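Local coordinates for protein YrdA (Escherichia coli, PDB 3TIS), which probably binds zinc as a trimeric left-handed beta-helix protein of the gamma-class carbonic anhydrase family, its precise role in the cell being less certain, at residues B[11-16]-B[29-34]; B[110-115]-B[126-131]. The protein carries 1 engineered substitution. All coordinates share one frame; numbering follows the deposited sequence.

Contact 1 of 2, residues B[11-16]-B[29-34]; sequences FPQIGQ and DVRLAD
Ile14 and Leu32 point the same way from neighbouring parallel strands, and their tips meet on the inner face of the coil, with Ile14 CD1 3.7 Å from Leu32 CD1. Ile14 carries CG1 beside its backbone N (chi1 -51°), and a second bend in the same sense brings CD1 down onto the leucine. This is the apolar side, where Ile20 also touches both residues. The backbones are laced by Gln13 N to Val30 O at 2.8 Å and by Leu32 N to Gln13 O at 3.0 Å. Packing is tight at Gly15, where a side chain would run into Asp34 OD1 and Leu32 O. The outer face is looser: the Gln13 amide lies across the aliphatic base of Arg31, NE2 3.7 Å from Arg31 CB, and a water links Gln13 NE2 to Leu32 O. Arg31 turns its guanidinium away to a salt bridge with Asp29, NE 2.9 Å from OD1. Past the strands, the Gln16 N-H reaches the anti side of Asp34 OD1 at 2.7 Å. An alanine in place of Asp34 would probably leave the Gln16 N-H without its mate and this end of the pairing less firmly fixed. Strand 13-14 is the outermost of its parallel sheet within the chain; strand 50-53 lies beside 30-32 on the side away from 13-14, with Tyr50 and Gln52 against Arg31 and Ile53 against Leu32.

Contact 2 of 2, residues B[110-115]-B[126-131]; sequences ILLDGA and GSLVPQ
Leu111 and Val129 cross at a slant on the inner face of two parallel strands, Leu111 CG resting 3.7 Å from Val129 CG2. The valine uses both branches: CG1, anti to its backbone N (chi1 176°), meets Ala115 CB, at the end of the turn, at 3.6 Å, while CG2 takes the leucine. Val129 thus meets both the residue before the turn, Leu111, and its last residue, Ala115. On the reverse face Ile110 and Leu128 also cross, with Leu128 CD2 set against Ile110 CB at 3.6 Å; chi1 of -178° sets the leucine CG anti to the backbone N, and both methyls then fold back, CD2 being the one on Ile110. Farther along, Leu112 CB lies 3.8 Å from Gln131 CG, the two chains again aslant. Gln131 and Asp113 instead run alongside each other, their amide and carboxylate planes nearly perpendicular at 86°. Asp113 OD2 and Gln131 NE2, 3.7 Å apart, make no hydrogen bond, whereas Asp113 OD1 is hydrogen-bonded to His95 ND1 and Thr68 OG1. The Asp113 side chain is about 6 Å from a bound zinc ion, so it belongs to the surroundings of the metal. Donors alternate between the strands: Ile110 N to Ser127 O, Val129 N to Ile110 O (2.8 Å), Leu112 N to Val129 O. A type II turn from Leu112 to Ala115 then bends the chain round a corner, with Gly114 at positive phi. The two segments are equivalent edges of successive coils of the left-handed beta-helix. Strand 93-95 flanks 110-111 on the side away from 128-129, Val146 of strand 146-151 packs on Ser127 and Val129, and Ile110 and Leu112 pack on Gly108 and Met107, respectively, of a second subunit.

In the fold
From the N terminus, the chain first makes contact 1, where the coil leaving 11-16 passes through strands 19-20 and 25-27 and returns at 29-34. It then winds on through further turns before contact 2, in which the coil starting from 110-115 runs through strands 116-117 and 121-123 and comes back at 126-131. The two closures follow in series, neither nested nor crossed, and lie on opposite sides of the chain's centre, with centres 24 Å apart. They belong to different parallel sheets of the beta-helix: contact 1 joins the first two strands of one, contact 2 the last two of another. Helix 154-175 follows both along the chain.

Contact 1 of 2, residues B[11-16]-B[29-34]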
loop_
_atom_site.group_PDB
_atom_site.type_symbol
_atom_site.label_atom_id
_atom_site.label_comp_id
_atom_site.label_asym_id
_atom_site.label_seq_id
_atom_site.Cartn_x
_atom_site.Cartn_y
_atom_site.Cartn_z
ATOM N N PHE B 11 8.038 2.514 24.239
ATOM C CA PHE B 11 8.941 3.107 23.254
ATOM C C PHE B 11 9.716 1.994 22.552
ATOM O O PHE B 11 10.108 1.017 23.179
ATOM C CB PHE B 11 9.920 4.051 23.956
ATOM C CG PHE B 11 10.699 4.930 23.022
ATOM C CD1 PHE B 11 10.073 5.981 22.353
ATOM C CD2 PHE B 11 12.058 4.716 22.813
ATOM C CE1 PHE B 11 10.791 6.806 21.492
ATOM C CE2 PHE B 11 12.788 5.535 21.952
ATOM C CZ PHE B 11 12.154 6.584 21.292
ATOM N N PRO B 12 9.960 2.135 21.240
ATOM C CA PRO B 12 10.692 1.109 20.489
ATOM C C PRO B 12 12.046 0.725 21.077
ATOM O O PRO B 12 12.826 1.578 21.491
ATOM C CB PRO B 12 10.825 1.727 19.099
ATOM C CG PRO B 12 9.591 2.583 18.995
ATOM C CD PRO B 12 9.553 3.240 20.352
ATOM N N GLN B 13 12.306 -0.576 21.108
ATOM C CA GLN B 13 13.554 -1.128 21.620
ATOM C C GLN B 13 14.365 -1.522 20.391
ATOM O O GLN B 13 13.940 -2.365 19.607
ATOM C CB GLN B 13 13.254 -2.361 22.472
ATOM C CG GLN B 13 14.458 -3.210 22.814
ATOM C CD GLN B 13 14.063 -4.627 23.188
ATOM O OE1 GLN B 13 13.483 -4.869 24.251
ATOM N NE2 GLN B 13 14.361 -5.574 22.301
ATOM N N ILE B 14 15.533 -0.923 20.221
ATOM C CA ILE B 14 16.347 -1.209 19.048
ATOM C C ILE B 14 17.620 -2.002 19.339
ATOM O O ILE B 14 18.218 -1.880 20.410
ATOM C CB ILE B 14 16.708 0.110 18.332
ATOM C CG1 ILE B 14 15.435 0.927 18.108
ATOM C CG2 ILE B 14 17.393 -0.173 17.009
ATOM C CD1 ILE B 14 14.369 0.215 17.260
ATOM N N GLY B 15 18.025 -2.817 18.372
ATOM C CA GLY B 15 19.222 -3.621 18.528
ATOM C C GLY B 15 20.411 -2.999 17.829
ATOM O O GLY B 15 20.451 -1.793 17.613
ATOM N N GLN B 16 21.374 -3.832 17.457
ATOM C CA GLN B 16 22.581 -3.369 16.791
ATOM C C GLN B 16 22.466 -3.433 15.271
ATOM O O GLN B 16 21.752 -4.274 14.727
ATOM C CB GLN B 16 23.774 -4.210 17.254
ATOM C CG GLN B 16 23.910 -4.307 18.772
ATOM C CD GLN B 16 24.178 -2.964 19.430
ATOM O OE1 GLN B 16 25.181 -2.309 19.144
ATOM N NE2 GLN B 16 23.278 -2.547 20.317
ATOM N N ASP B 29 5.464 -0.181 21.494
ATOM C CA ASP B 29 6.147 -1.409 21.884
ATOM C C ASP B 29 6.619 -2.223 20.688
ATOM O O ASP B 29 6.034 -3.262 20.362
ATOM C CB ASP B 29 5.207 -2.261 22.740
ATOM C CG ASP B 29 5.946 -3.258 23.612
ATOM O OD1 ASP B 29 7.132 -3.548 23.334
ATOM O OD2 ASP B 29 5.329 -3.759 24.575
ATOM N N VAL B 30 7.681 -1.752 20.041
ATOM C CA VAL B 30 8.234 -2.443 18.887
ATOM C C VAL B 30 9.682 -2.838 19.167
ATOM O O VAL B 30 10.519 -1.994 19.475
ATOM C CB VAL B 30 8.173 -1.549 17.631
ATOM C CG1 VAL B 30 8.760 -2.284 16.433
ATOM C CG2 VAL B 30 6.733 -1.154 17.357
ATOM N N ARG B 31 9.967 -4.129 19.061
ATOM C CA ARG B 31 11.307 -4.642 19.314
ATOM C C ARG B 31 11.998 -5.109 18.036
ATOM O O ARG B 31 11.529 -6.029 17.363
ATOM C CB ARG B 31 11.226 -5.806 20.308
ATOM C CG ARG B 31 10.402 -5.477 21.543
ATOM C CD ARG B 31 9.424 -6.591 21.890
ATOM N NE ARG B 31 8.384 -6.120 22.801
ATOM C CZ ARG B 31 7.526 -6.910 23.438
ATOM N NH1 ARG B 31 7.577 -8.227 23.268
ATOM N NH2 ARG B 31 6.622 -6.382 24.252
ATOM N N LEU B 32 13.115 -4.478 17.707
ATOM C CA LEU B 32 13.859 -4.854 16.516
ATOM C C LEU B 32 15.185 -5.483 16.930
ATOM O O LEU B 32 16.043 -4.808 17.499
ATOM C CB LEU B 32 14.119 -3.626 15.637
ATOM C CG LEU B 32 12.897 -2.794 15.241
ATOM C CD1 LEU B 32 13.315 -1.700 14.283
ATOM C CD2 LEU B 32 11.861 -3.689 14.586
ATOM N N ALA B 33 15.346 -6.775 16.654
ATOM C CA ALA B 33 16.579 -7.484 16.995
ATOM C C ALA B 33 17.708 -7.026 16.080
ATOM O O ALA B 33 17.482 -6.282 15.130
ATOM C CB ALA B 33 16.374 -8.990 16.864
ATOM N N ASP B 34 18.925 -7.478 16.362
ATOM C CA ASP B 34 20.070 -7.075 15.559
ATOM C C ASP B 34 19.881 -7.328 14.073
ATOM O O ASP B 34 19.177 -8.249 13.665
ATOM C CB ASP B 34 21.344 -7.801 16.004
ATOM C CG ASP B 34 21.643 -7.626 17.475
ATOM O OD1 ASP B 34 21.402 -6.523 18.007
ATOM O OD2 ASP B 34 22.136 -8.593 18.095
HETATM O O HOH W 1 16.416 -5.235 20.631
#

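Contact 2 of 2, residues B[110-115]-B[126-131]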
loop_
_atom_site.group_PDB
_atom_site.type_symbol
_atom_site.label_atom_id
_atom_site.label_comp_id
_atom_site.label_asym_id
_atom_site.label_seq_id
_atom_site.Cartn_x
_atom_site.Cartn_y
_atom_site.Cartn_z
ATOM N N ILE B 110 -1.150 -10.144 2.246
ATOM C CA ILE B 110 -1.843 -9.680 3.439
ATOM C C ILE B 110 -2.011 -10.862 4.377
ATOM O O ILE B 110 -2.625 -11.862 4.013
ATOM C CB ILE B 110 -3.251 -9.145 3.106
ATOM C CG1 ILE B 110 -3.153 -7.967 2.136
ATOM C CG2 ILE B 110 -3.965 -8.727 4.389
ATOM C CD1 ILE B 110 -4.492 -7.500 1.628
ATOM N N LEU B 111 -1.454 -10.750 5.574
ATOM C CA LEU B 111 -1.567 -11.812 6.564
ATOM C C LEU B 111 -2.414 -11.269 7.697
ATOM O O LEU B 111 -2.052 -10.281 8.333
ATOM C CB LEU B 111 -0.184 -12.235 7.080
ATOM C CG LEU B 111 0.557 -13.304 6.261
ATOM C CD1 LEU B 111 0.793 -12.802 4.846
ATOM C CD2 LEU B 111 1.877 -13.651 6.942
ATOM N N LEU B 112 -3.549 -11.914 7.940
ATOM C CA LEU B 112 -4.460 -11.469 8.981
ATOM C C LEU B 112 -4.217 -12.087 10.359
ATOM O O LEU B 112 -3.413 -13.008 10.528
ATOM C CB LEU B 112 -5.900 -11.715 8.534
ATOM C CG LEU B 112 -6.266 -11.019 7.219
ATOM C CD1 LEU B 112 -7.678 -11.401 6.802
ATOM C CD2 LEU B 112 -6.140 -9.507 7.376
ATOM N N ASP B 113 -4.941 -11.558 11.336
ATOM C CA ASP B 113 -4.851 -11.958 12.729
ATOM C C ASP B 113 -5.004 -13.448 13.011
ATOM O O ASP B 113 -5.876 -14.119 12.449
ATOM C CB ASP B 113 -5.896 -11.171 13.521
ATOM C CG ASP B 113 -5.821 -9.682 13.240
ATOM O OD1 ASP B 113 -5.069 -8.970 13.939
ATOM O OD2 ASP B 113 -6.497 -9.226 12.297
ATOM N N GLY B 114 -4.144 -13.953 13.891
ATOM C CA GLY B 114 -4.203 -15.350 14.271
ATOM C C GLY B 114 -3.487 -16.290 13.328
ATOM O O GLY B 114 -3.304 -17.469 13.642
ATOM N N ALA B 115 -3.080 -15.791 12.168
ATOM C CA ALA B 115 -2.386 -16.650 11.221
ATOM C C ALA B 115 -1.042 -17.038 11.808
ATOM O O ALA B 115 -0.419 -16.248 12.512
ATOM C CB ALA B 115 -2.188 -15.932 9.905
ATOM N N GLY B 126 1.108 -11.015 -3.577
ATOM C CA GLY B 126 -0.316 -10.756 -3.676
ATOM C C GLY B 126 -1.225 -11.785 -3.036
ATOM O O GLY B 126 -2.403 -11.855 -3.381
ATOM N N SER B 127 -0.698 -12.576 -2.106
ATOM C CA SER B 127 -1.501 -13.598 -1.433
ATOM C C SER B 127 -2.278 -13.043 -0.238
ATOM O O SER B 127 -1.967 -11.970 0.280
ATOM C CB SER B 127 -0.608 -14.750 -0.950
ATOM O OG SER B 127 0.106 -15.339 -2.022
ATOM N N LEU B 128 -3.288 -13.791 0.192
ATOM C CA LEU B 128 -4.104 -13.412 1.336
ATOM C C LEU B 128 -4.146 -14.600 2.292
ATOM O O LEU B 128 -4.608 -15.683 1.934
ATOM C CB LEU B 128 -5.531 -13.040 0.882
ATOM C CG LEU B 128 -6.593 -12.565 1.890
ATOM C CD1 LEU B 128 -6.980 -13.696 2.832
ATOM C CD2 LEU B 128 -6.074 -11.370 2.675
ATOM N N VAL B 129 -3.642 -14.395 3.503
ATOM C CA VAL B 129 -3.643 -15.444 4.508
ATOM C C VAL B 129 -4.762 -15.135 5.497
ATOM O O VAL B 129 -4.691 -14.165 6.249
ATOM C CB VAL B 129 -2.290 -15.516 5.242
ATOM C CG1 VAL B 129 -2.349 -16.553 6.349
ATOM C CG2 VAL B 129 -1.201 -15.893 4.266
ATOM N N PRO B 130 -5.824 -15.960 5.489
ATOM C CA PRO B 130 -7.004 -15.840 6.352
ATOM C C PRO B 130 -6.655 -15.869 7.836
ATOM O O PRO B 130 -5.597 -16.377 8.228
ATOM C CB PRO B 130 -7.846 -17.047 5.955
ATOM C CG PRO B 130 -7.431 -17.323 4.557
ATOM C CD PRO B 130 -5.945 -17.141 4.619
ATOM N N GLN B 131 -7.551 -15.337 8.659
ATOM C CA GLN B 131 -7.333 -15.312 10.098
ATOM C C GLN B 131 -7.200 -16.733 10.614
ATOM O O GLN B 131 -7.843 -17.650 10.096
ATOM C CB GLN B 131 -8.501 -14.640 10.811
ATOM C CG GLN B 131 -8.821 -13.245 10.324
ATOM C CD GLN B 131 -9.791 -12.537 11.247
ATOM O OE1 GLN B 131 -10.801 -13.110 11.654
ATOM N NE2 GLN B 131 -9.493 -11.286 11.579
#